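Long-range contact in naphthalene dioxygenase small subunit (Rhodococcus sp., PDB 2B1X), which is the small (beta) subunit of naphthalene 1,2-dioxygenase, a Rieske non-heme iron oxygenase that adds dioxygen to naphthalene: residues 10-22 with 140-154. Residues are numbered along the deposited sequence; the frame is centred on the assembly and turned at random.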
ATOM      1  N   THR B  10     -33.725   9.797  25.143  1.00 48.86           N
ATOM      2  CA  THR B  10     -34.026  10.838  24.167  1.00 46.72           C
ATOM      3  C   THR B  10     -32.743  11.647  23.961  1.00 44.83           C
ATOM      4  O   THR B  10     -32.440  12.088  22.847  1.00 44.53           O
ATOM      5  CB  THR B  10     -35.198  11.728  24.658  1.00 46.94           C
ATOM      6  OG1 THR B  10     -36.441  11.153  24.237  1.00 47.71           O
ATOM      7  CG2 THR B  10     -35.202  13.103  23.974  1.00 46.78           C
ATOM      8  N   THR B  11     -31.983  11.791  25.046  1.00 42.40           N
ATOM      9  CA  THR B  11     -30.704  12.484  25.034  1.00 40.20           C
ATOM     10  C   THR B  11     -29.653  11.781  24.157  1.00 38.58           C
ATOM     11  O   THR B  11     -28.929  12.444  23.413  1.00 37.67           O
ATOM     12  CB  THR B  11     -30.205  12.669  26.467  1.00 40.43           C
ATOM     13  OG1 THR B  11     -31.174  13.420  27.209  1.00 40.00           O
ATOM     14  CG2 THR B  11     -28.973  13.565  26.499  1.00 40.48           C
ATOM     15  N   VAL B  12     -29.583  10.450  24.247  1.00 36.41           N
ATOM     16  CA  VAL B  12     -28.687   9.659  23.410  1.00 35.11           C
ATOM     17  C   VAL B  12     -28.944   9.945  21.923  1.00 33.86           C
ATOM     18  O   VAL B  12     -28.003  10.159  21.144  1.00 33.23           O
ATOM     19  CB  VAL B  12     -28.832   8.139  23.690  1.00 35.20           C
ATOM     20  CG1 VAL B  12     -28.081   7.298  22.647  1.00 35.22           C
ATOM     21  CG2 VAL B  12     -28.332   7.806  25.094  1.00 35.54           C
ATOM     22  N   ARG B  13     -30.223   9.942  21.552  1.00 32.03           N
ATOM     23  CA  ARG B  13     -30.647  10.221  20.192  1.00 30.95           C
ATOM     24  C   ARG B  13     -30.165  11.598  19.742  1.00 30.02           C
ATOM     25  O   ARG B  13     -29.522  11.735  18.699  1.00 29.72           O
ATOM     26  CB  ARG B  13     -32.172  10.124  20.067  1.00 30.75           C
ATOM     27  CG  ARG B  13     -32.624   9.873  18.639  1.00 31.92           C
ATOM     28  CD  ARG B  13     -34.056  10.236  18.353  1.00 32.61           C
ATOM     29  NE  ARG B  13     -34.211  10.880  17.053  1.00 32.19           N
ATOM     30  CZ  ARG B  13     -35.370  11.002  16.408  1.00 32.91           C
ATOM     31  NH1 ARG B  13     -36.486  10.518  16.934  1.00 31.31           N
ATOM     32  NH2 ARG B  13     -35.422  11.618  15.233  1.00 32.85           N
ATOM     33  N   GLU B  14     -30.472  12.605  20.543  1.00 28.99           N
ATOM     34  CA  GLU B  14     -30.102  13.969  20.240  1.00 28.87           C
ATOM     35  C   GLU B  14     -28.592  14.123  20.077  1.00 27.35           C
ATOM     36  O   GLU B  14     -28.131  14.754  19.121  1.00 26.68           O
ATOM     37  CB  GLU B  14     -30.633  14.920  21.319  1.00 29.43           C
ATOM     38  CG  GLU B  14     -32.146  15.083  21.308  1.00 33.27           C
ATOM     39  CD  GLU B  14     -32.645  16.087  22.341  1.00 39.04           C
ATOM     40  OE1 GLU B  14     -31.805  16.681  23.078  1.00 40.68           O
ATOM     41  OE2 GLU B  14     -33.891  16.289  22.415  1.00 42.08           O
ATOM     42  N   ILE B  15     -27.835  13.545  21.009  1.00 25.69           N
ATOM     43  CA  ILE B  15     -26.382  13.646  20.984  1.00 24.83           C
ATOM     44  C   ILE B  15     -25.827  12.922  19.760  1.00 23.90           C
ATOM     45  O   ILE B  15     -24.978  13.454  19.043  1.00 23.81           O
ATOM     46  CB  ILE B  15     -25.758  13.157  22.313  1.00 24.89           C
ATOM     47  CG1 ILE B  15     -25.965  14.239  23.392  1.00 24.46           C
ATOM     48  CG2 ILE B  15     -24.287  12.841  22.143  1.00 23.56           C
ATOM     49  CD1 ILE B  15     -25.636  13.821  24.819  1.00 22.37           C
ATOM     50  N   THR B  16     -26.364  11.744  19.495  1.00 22.96           N
ATOM     51  CA  THR B  16     -25.944  10.967  18.335  1.00 22.92           C
ATOM     52  C   THR B  16     -26.223  11.762  17.057  1.00 22.72           C
ATOM     53  O   THR B  16     -25.329  11.922  16.234  1.00 22.38           O
ATOM     54  CB  THR B  16     -26.593   9.580  18.354  1.00 22.95           C
ATOM     55  OG1 THR B  16     -26.184   8.905  19.556  1.00 22.38           O
ATOM     56  CG2 THR B  16     -26.039   8.692  17.222  1.00 21.99           C
ATOM     57  N   GLU B  17     -27.428  12.333  16.948  1.00 22.23           N
ATOM     58  CA  GLU B  17     -27.788  13.143  15.792  1.00 22.15           C
ATOM     59  C   GLU B  17     -26.885  14.366  15.691  1.00 21.13           C
ATOM     60  O   GLU B  17     -26.507  14.767  14.596  1.00 21.02           O
ATOM     61  CB  GLU B  17     -29.283  13.505  15.790  1.00 23.05           C
ATOM     62  CG  GLU B  17     -30.138  12.279  15.415  1.00 27.13           C
ATOM     63  CD  GLU B  17     -31.634  12.544  15.242  1.00 32.36           C
ATOM     64  OE1 GLU B  17     -32.171  13.550  15.787  1.00 32.68           O
ATOM     65  OE2 GLU B  17     -32.291  11.703  14.565  1.00 34.63           O
ATOM     66  N   TRP B  18     -26.525  14.946  16.835  1.00 19.74           N
ATOM     67  CA  TRP B  18     -25.635  16.104  16.849  1.00 18.90           C
ATOM     68  C   TRP B  18     -24.259  15.703  16.275  1.00 17.81           C
ATOM     69  O   TRP B  18     -23.682  16.413  15.449  1.00 17.82           O
ATOM     70  CB  TRP B  18     -25.530  16.663  18.269  1.00 18.37           C
ATOM     71  CG  TRP B  18     -24.807  17.979  18.373  1.00 20.37           C
ATOM     72  CD1 TRP B  18     -25.377  19.234  18.451  1.00 20.21           C
ATOM     73  CD2 TRP B  18     -23.390  18.176  18.432  1.00 18.91           C
ATOM     74  NE1 TRP B  18     -24.390  20.187  18.551  1.00 19.93           N
ATOM     75  CE2 TRP B  18     -23.164  19.565  18.540  1.00 20.51           C
ATOM     76  CE3 TRP B  18     -22.280  17.313  18.407  1.00 20.21           C
ATOM     77  CZ2 TRP B  18     -21.872  20.114  18.626  1.00 20.62           C
ATOM     78  CZ3 TRP B  18     -20.998  17.855  18.477  1.00 21.17           C
ATOM     79  CH2 TRP B  18     -20.808  19.248  18.589  1.00 20.34           C
ATOM     80  N   LEU B  19     -23.753  14.546  16.677  1.00 17.28           N
ATOM     81  CA  LEU B  19     -22.452  14.094  16.183  1.00 16.91           C
ATOM     82  C   LEU B  19     -22.463  13.865  14.680  1.00 16.62           C
ATOM     83  O   LEU B  19     -21.483  14.165  13.979  1.00 16.86           O
ATOM     84  CB  LEU B  19     -22.021  12.802  16.893  1.00 17.18           C
ATOM     85  CG  LEU B  19     -21.554  12.883  18.336  1.00 17.66           C
ATOM     86  CD1 LEU B  19     -21.263  11.511  18.854  1.00 18.15           C
ATOM     87  CD2 LEU B  19     -20.297  13.750  18.413  1.00 18.04           C
ATOM     88  N   TYR B  20     -23.569  13.329  14.171  1.00 15.70           N
ATOM     89  CA  TYR B  20     -23.632  13.034  12.743  1.00 15.62           C
ATOM     90  C   TYR B  20     -23.777  14.332  11.955  1.00 15.55           C
ATOM     91  O   TYR B  20     -23.244  14.446  10.864  1.00 15.93           O
ATOM     92  CB  TYR B  20     -24.765  12.057  12.413  1.00 14.65           C
ATOM     93  CG  TYR B  20     -24.649  10.686  13.025  1.00 14.90           C
ATOM     94  CD1 TYR B  20     -25.761   9.859  13.088  1.00 14.26           C
ATOM     95  CD2 TYR B  20     -23.414  10.164  13.476  1.00 15.70           C
ATOM     96  CE1 TYR B  20     -25.697   8.588  13.609  1.00 14.76           C
ATOM     97  CE2 TYR B  20     -23.329   8.845  14.007  1.00 14.46           C
ATOM     98  CZ  TYR B  20     -24.482   8.075  14.068  1.00 16.20           C
ATOM     99  OH  TYR B  20     -24.489   6.780  14.579  1.00 17.20           O
ATOM    100  N   MET B  21     -24.493  15.302  12.511  1.00 15.78           N
ATOM    101  CA  MET B  21     -24.611  16.638  11.904  1.00 16.37           C
ATOM    102  C   MET B  21     -23.253  17.360  11.880  1.00 16.29           C
ATOM    103  O   MET B  21     -22.918  18.063  10.927  1.00 16.36           O
ATOM    104  CB  MET B  21     -25.649  17.453  12.679  1.00 16.52           C
ATOM    105  CG  MET B  21     -25.758  18.964  12.311  1.00 18.36           C
ATOM    106  SD  MET B  21     -24.479  19.997  13.123  1.00 24.02           S
ATOM    107  CE  MET B  21     -24.988  19.962  14.885  1.00 22.16           C
ATOM    108  N   GLU B  22     -22.475  17.174  12.940  1.00 15.80           N
ATOM    109  CA  GLU B  22     -21.181  17.809  13.050  1.00 16.63           C
ATOM    110  C   GLU B  22     -20.252  17.259  11.979  1.00 16.05           C
ATOM    111  O   GLU B  22     -19.608  18.024  11.271  1.00 15.77           O
ATOM    112  CB  GLU B  22     -20.569  17.554  14.431  1.00 16.70           C
ATOM    113  CG  GLU B  22     -19.329  18.404  14.696  1.00 17.12           C
ATOM    114  CD  GLU B  22     -18.237  17.684  15.485  1.00 19.10           C
ATOM    115  OE1 GLU B  22     -18.513  16.629  16.102  1.00 19.95           O
ATOM    116  OE2 GLU B  22     -17.093  18.198  15.526  1.00 18.76           O
ATOM    117  N   ASP B 140     -15.247  13.766  24.162  1.00 18.53           N
ATOM    118  CA  ASP B 140     -15.810  15.114  24.101  1.00 19.45           C
ATOM    119  C   ASP B 140     -16.566  15.467  25.386  1.00 19.44           C
ATOM    120  O   ASP B 140     -17.045  14.597  26.133  1.00 18.94           O
ATOM    121  CB  ASP B 140     -16.802  15.301  22.937  1.00 19.65           C
ATOM    122  CG  ASP B 140     -16.239  14.913  21.581  1.00 23.56           C
ATOM    123  OD1 ASP B 140     -14.986  14.820  21.411  1.00 28.09           O
ATOM    124  OD2 ASP B 140     -16.998  14.647  20.607  1.00 26.02           O
ATOM    125  N   VAL B 141     -16.646  16.755  25.632  1.00 19.11           N
ATOM    126  CA  VAL B 141     -17.613  17.298  26.584  1.00 19.74           C
ATOM    127  C   VAL B 141     -18.561  18.164  25.767  1.00 19.79           C
ATOM    128  O   VAL B 141     -18.143  19.123  25.121  1.00 18.78           O
ATOM    129  CB  VAL B 141     -16.928  18.083  27.726  1.00 19.70           C
ATOM    130  CG1 VAL B 141     -17.971  18.707  28.710  1.00 19.56           C
ATOM    131  CG2 VAL B 141     -15.970  17.157  28.459  1.00 19.50           C
ATOM    132  N   LEU B 142     -19.828  17.775  25.769  1.00 21.19           N
ATOM    133  CA  LEU B 142     -20.894  18.561  25.150  1.00 23.09           C
ATOM    134  C   LEU B 142     -21.721  19.271  26.225  1.00 23.96           C
ATOM    135  O   LEU B 142     -21.977  18.702  27.289  1.00 24.04           O
ATOM    136  CB  LEU B 142     -21.796  17.649  24.325  1.00 23.25           C
ATOM    137  CG  LEU B 142     -21.560  17.499  22.821  1.00 23.96           C
ATOM    138  CD1 LEU B 142     -20.116  17.764  22.349  1.00 25.57           C
ATOM    139  CD2 LEU B 142     -22.076  16.151  22.360  1.00 22.90           C
ATOM    140  N   ARG B 143     -22.140  20.501  25.931  1.00 24.99           N
ATOM    141  CA  ARG B 143     -22.934  21.316  26.839  1.00 26.33           C
ATOM    142  C   ARG B 143     -24.252  21.670  26.179  1.00 26.82           C
ATOM    143  O   ARG B 143     -24.259  22.091  25.027  1.00 26.17           O
ATOM    144  CB  ARG B 143     -22.201  22.613  27.165  1.00 26.85           C
ATOM    145  CG  ARG B 143     -21.131  22.466  28.217  1.00 28.97           C
ATOM    146  CD  ARG B 143     -21.120  23.584  29.242  1.00 28.17           C
ATOM    147  NE  ARG B 143     -20.433  24.749  28.721  1.00 27.99           N
ATOM    148  CZ  ARG B 143     -19.146  25.035  28.897  1.00 26.88           C
ATOM    149  NH1 ARG B 143     -18.359  24.248  29.611  1.00 24.23           N
ATOM    150  NH2 ARG B 143     -18.654  26.141  28.356  1.00 27.85           N
ATOM    151  N   ARG B 144     -25.361  21.515  26.907  1.00 27.92           N
ATOM    152  CA  ARG B 144     -26.669  21.968  26.422  1.00 29.29           C
ATOM    153  C   ARG B 144     -26.641  23.461  26.154  1.00 29.41           C
ATOM    154  O   ARG B 144     -26.043  24.215  26.906  1.00 29.58           O
ATOM    155  CB  ARG B 144     -27.782  21.657  27.427  1.00 29.53           C
ATOM    156  CG  ARG B 144     -28.315  20.242  27.345  1.00 30.85           C
ATOM    157  CD  ARG B 144     -29.731  20.092  27.878  1.00 33.42           C
ATOM    158  NE  ARG B 144     -30.004  18.741  28.370  1.00 35.24           N
ATOM    159  CZ  ARG B 144     -30.451  17.741  27.614  1.00 36.76           C
ATOM    160  NH1 ARG B 144     -30.671  17.925  26.306  1.00 35.89           N
ATOM    161  NH2 ARG B 144     -30.674  16.550  28.170  1.00 37.11           N
ATOM    162  N   ALA B 145     -27.257  23.869  25.055  1.00 30.38           N
ATOM    163  CA  ALA B 145     -27.348  25.278  24.681  1.00 31.39           C
ATOM    164  C   ALA B 145     -28.615  25.430  23.872  1.00 32.22           C
ATOM    165  O   ALA B 145     -28.716  24.912  22.761  1.00 32.48           O
ATOM    166  CB  ALA B 145     -26.126  25.718  23.874  1.00 31.31           C
ATOM    167  N   GLY B 146     -29.602  26.105  24.459  1.00 33.34           N
ATOM    168  CA  GLY B 146     -30.929  26.177  23.877  1.00 33.89           C
ATOM    169  C   GLY B 146     -31.516  24.791  23.743  1.00 34.20           C
ATOM    170  O   GLY B 146     -31.577  24.038  24.720  1.00 35.17           O
ATOM    171  N   ASP B 147     -31.914  24.437  22.525  1.00 34.56           N
ATOM    172  CA  ASP B 147     -32.476  23.111  22.231  1.00 34.47           C
ATOM    173  C   ASP B 147     -31.471  22.161  21.583  1.00 33.80           C
ATOM    174  O   ASP B 147     -31.839  21.081  21.097  1.00 34.27           O
ATOM    175  CB  ASP B 147     -33.731  23.228  21.351  1.00 35.54           C
ATOM    176  CG  ASP B 147     -33.502  24.059  20.074  1.00 38.02           C
ATOM    177  OD1 ASP B 147     -32.380  24.592  19.865  1.00 40.38           O
ATOM    178  OD2 ASP B 147     -34.415  24.244  19.227  1.00 41.97           O
ATOM    179  N   SER B 148     -30.202  22.564  21.576  1.00 32.23           N
ATOM    180  CA  SER B 148     -29.124  21.736  21.061  1.00 30.47           C
ATOM    181  C   SER B 148     -27.916  21.651  22.012  1.00 28.98           C
ATOM    182  O   SER B 148     -28.059  21.712  23.237  1.00 28.55           O
ATOM    183  CB  SER B 148     -28.695  22.230  19.676  1.00 30.56           C
ATOM    184  OG  SER B 148     -28.187  21.147  18.917  1.00 30.73           O
ATOM    185  N   PHE B 149     -26.730  21.509  21.430  1.00 27.13           N
ATOM    186  CA  PHE B 149     -25.504  21.326  22.196  1.00 25.45           C
ATOM    187  C   PHE B 149     -24.370  22.130  21.595  1.00 24.66           C
ATOM    188  O   PHE B 149     -24.365  22.441  20.404  1.00 23.58           O
ATOM    189  CB  PHE B 149     -25.087  19.859  22.228  1.00 25.42           C
ATOM    190  CG  PHE B 149     -26.062  18.960  22.919  1.00 24.94           C
ATOM    191  CD1 PHE B 149     -27.015  18.260  22.194  1.00 25.04           C
ATOM    192  CD2 PHE B 149     -26.020  18.799  24.303  1.00 25.03           C
ATOM    193  CE1 PHE B 149     -27.916  17.425  22.839  1.00 24.34           C
ATOM    194  CE2 PHE B 149     -26.906  17.965  24.941  1.00 23.97           C
ATOM    195  CZ  PHE B 149     -27.861  17.283  24.209  1.00 24.48           C
ATOM    196  N   LEU B 150     -23.409  22.455  22.444  1.00 23.80           N
ATOM    197  CA  LEU B 150     -22.151  23.035  22.012  1.00 23.37           C
ATOM    198  C   LEU B 150     -21.028  22.181  22.548  1.00 22.84           C
ATOM    199  O   LEU B 150     -21.140  21.590  23.633  1.00 21.76           O
ATOM    200  CB  LEU B 150     -21.982  24.445  22.564  1.00 23.31           C
ATOM    201  CG  LEU B 150     -22.292  25.698  21.740  1.00 24.76           C
ATOM    202  CD1 LEU B 150     -23.284  25.478  20.607  1.00 25.67           C
ATOM    203  CD2 LEU B 150     -22.765  26.806  22.672  1.00 24.26           C
ATOM    204  N   MET B 151     -19.934  22.151  21.794  1.00 21.52           N
ATOM    205  CA  MET B 151     -18.763  21.401  22.193  1.00 21.38           C
ATOM    206  C   MET B 151     -17.815  22.276  22.990  1.00 19.53           C
ATOM    207  O   MET B 151     -17.263  23.244  22.472  1.00 18.76           O
ATOM    208  CB  MET B 151     -18.041  20.838  20.971  1.00 21.80           C
ATOM    209  CG  MET B 151     -16.900  19.866  21.314  1.00 24.75           C
ATOM    210  SD  MET B 151     -16.389  18.975  19.869  1.00 33.68           S
ATOM    211  CE  MET B 151     -15.417  20.312  19.023  1.00 24.65           C
ATOM    212  N   ALA B 152     -17.592  21.873  24.230  1.00 18.32           N
ATOM    213  CA  ALA B 152     -16.681  22.553  25.127  1.00 17.85           C
ATOM    214  C   ALA B 152     -15.290  21.963  25.071  1.00 17.73           C
ATOM    215  O   ALA B 152     -14.318  22.666  25.319  1.00 17.55           O
ATOM    216  CB  ALA B 152     -17.208  22.502  26.565  1.00 17.79           C
ATOM    217  N   LYS B 153     -15.199  20.669  24.749  1.00 17.38           N
ATOM    218  CA  LYS B 153     -13.915  19.965  24.781  1.00 17.57           C
ATOM    219  C   LYS B 153     -13.909  18.787  23.829  1.00 16.96           C
ATOM    220  O   LYS B 153     -14.921  18.124  23.654  1.00 16.96           O
ATOM    221  CB  LYS B 153     -13.595  19.488  26.209  1.00 18.14           C
ATOM    222  CG  LYS B 153     -12.164  18.962  26.420  1.00 19.96           C
ATOM    223  CD  LYS B 153     -11.980  18.429  27.846  1.00 24.22           C
ATOM    224  CE  LYS B 153     -10.715  17.600  27.982  1.00 25.94           C
ATOM    225  NZ  LYS B 153      -9.487  18.447  28.068  1.00 29.08           N
ATOM    226  N   ARG B 154     -12.758  18.535  23.216  1.00 16.84           N
ATOM    227  CA  ARG B 154     -12.540  17.304  22.483  1.00 16.20           C
ATOM    228  C   ARG B 154     -11.072  16.925  22.575  1.00 16.26           C
ATOM    229  O   ARG B 154     -10.179  17.776  22.360  1.00 16.64           O
ATOM    230  CB  ARG B 154     -12.959  17.443  21.020  1.00 16.25           C
ATOM    231  CG  ARG B 154     -12.525  16.236  20.171  1.00 16.64           C
ATOM    232  CD  ARG B 154     -13.158  16.170  18.785  1.00 17.74           C
ATOM    233  NE  ARG B 154     -14.577  15.819  18.880  1.00 18.45           N
ATOM    234  CZ  ARG B 154     -15.480  16.134  17.966  1.00 16.93           C
ATOM    235  NH1 ARG B 154     -15.118  16.855  16.916  1.00 15.41           N
ATOM    236  NH2 ARG B 154     -16.743  15.762  18.122  1.00 12.50           N
TER
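NH2 of R154 is gripped by two carboxylates, one from each segment. It donates to E22 OE1 at 2.8 Å in an almost straight bond (172°) and to D140 OD2 at 2.7 Å. NH1 of the same guanidinium reaches E22 OE2, so E22 is held end-on through the syn lone pairs of both its oxygens. D140 is held side-on, through NE and NH2, but its oxygens are met from above the carboxylate plane. M151 SD lies 3.5 Å over the guanidinium plane, above its centre. E22 OE2 is also hydrogen-bonded to W34 NE1.

W18 is the apolar centre of the contact. Its CG stands anti to the backbone N, and the indole lies over the two strands. F149 CB and L142 cover one face, M151 CB meets CH2, and M21 CE lies over the opposite face, near its rim. The F149 ring turns its edge to W18 in a T-shaped pair, with planes at 86°. W18 NE1 donates a weak hydrogen bond to F149 O, bent to 128° despite its 2.9 Å length. I15 CG1 sits over one face of F149, a CH-pi contact. Near the hairpin turn, R144 NH2 makes a weak bond to T11 OG1, and E14 forms a long salt bridge with R144.

The contact packs the N-terminal helix 10-27 on the curved sheet of an NTF2-like fold, across hairpin 132-158. R154 probably screens the two carboxylates from each other, and nearby R138 may help balance their charge. Its paired bonds fix the guanidinium's rotation. Toward the hairpin turn the hold is probably mainly apolar, through I15 and W18 on F149 and L142.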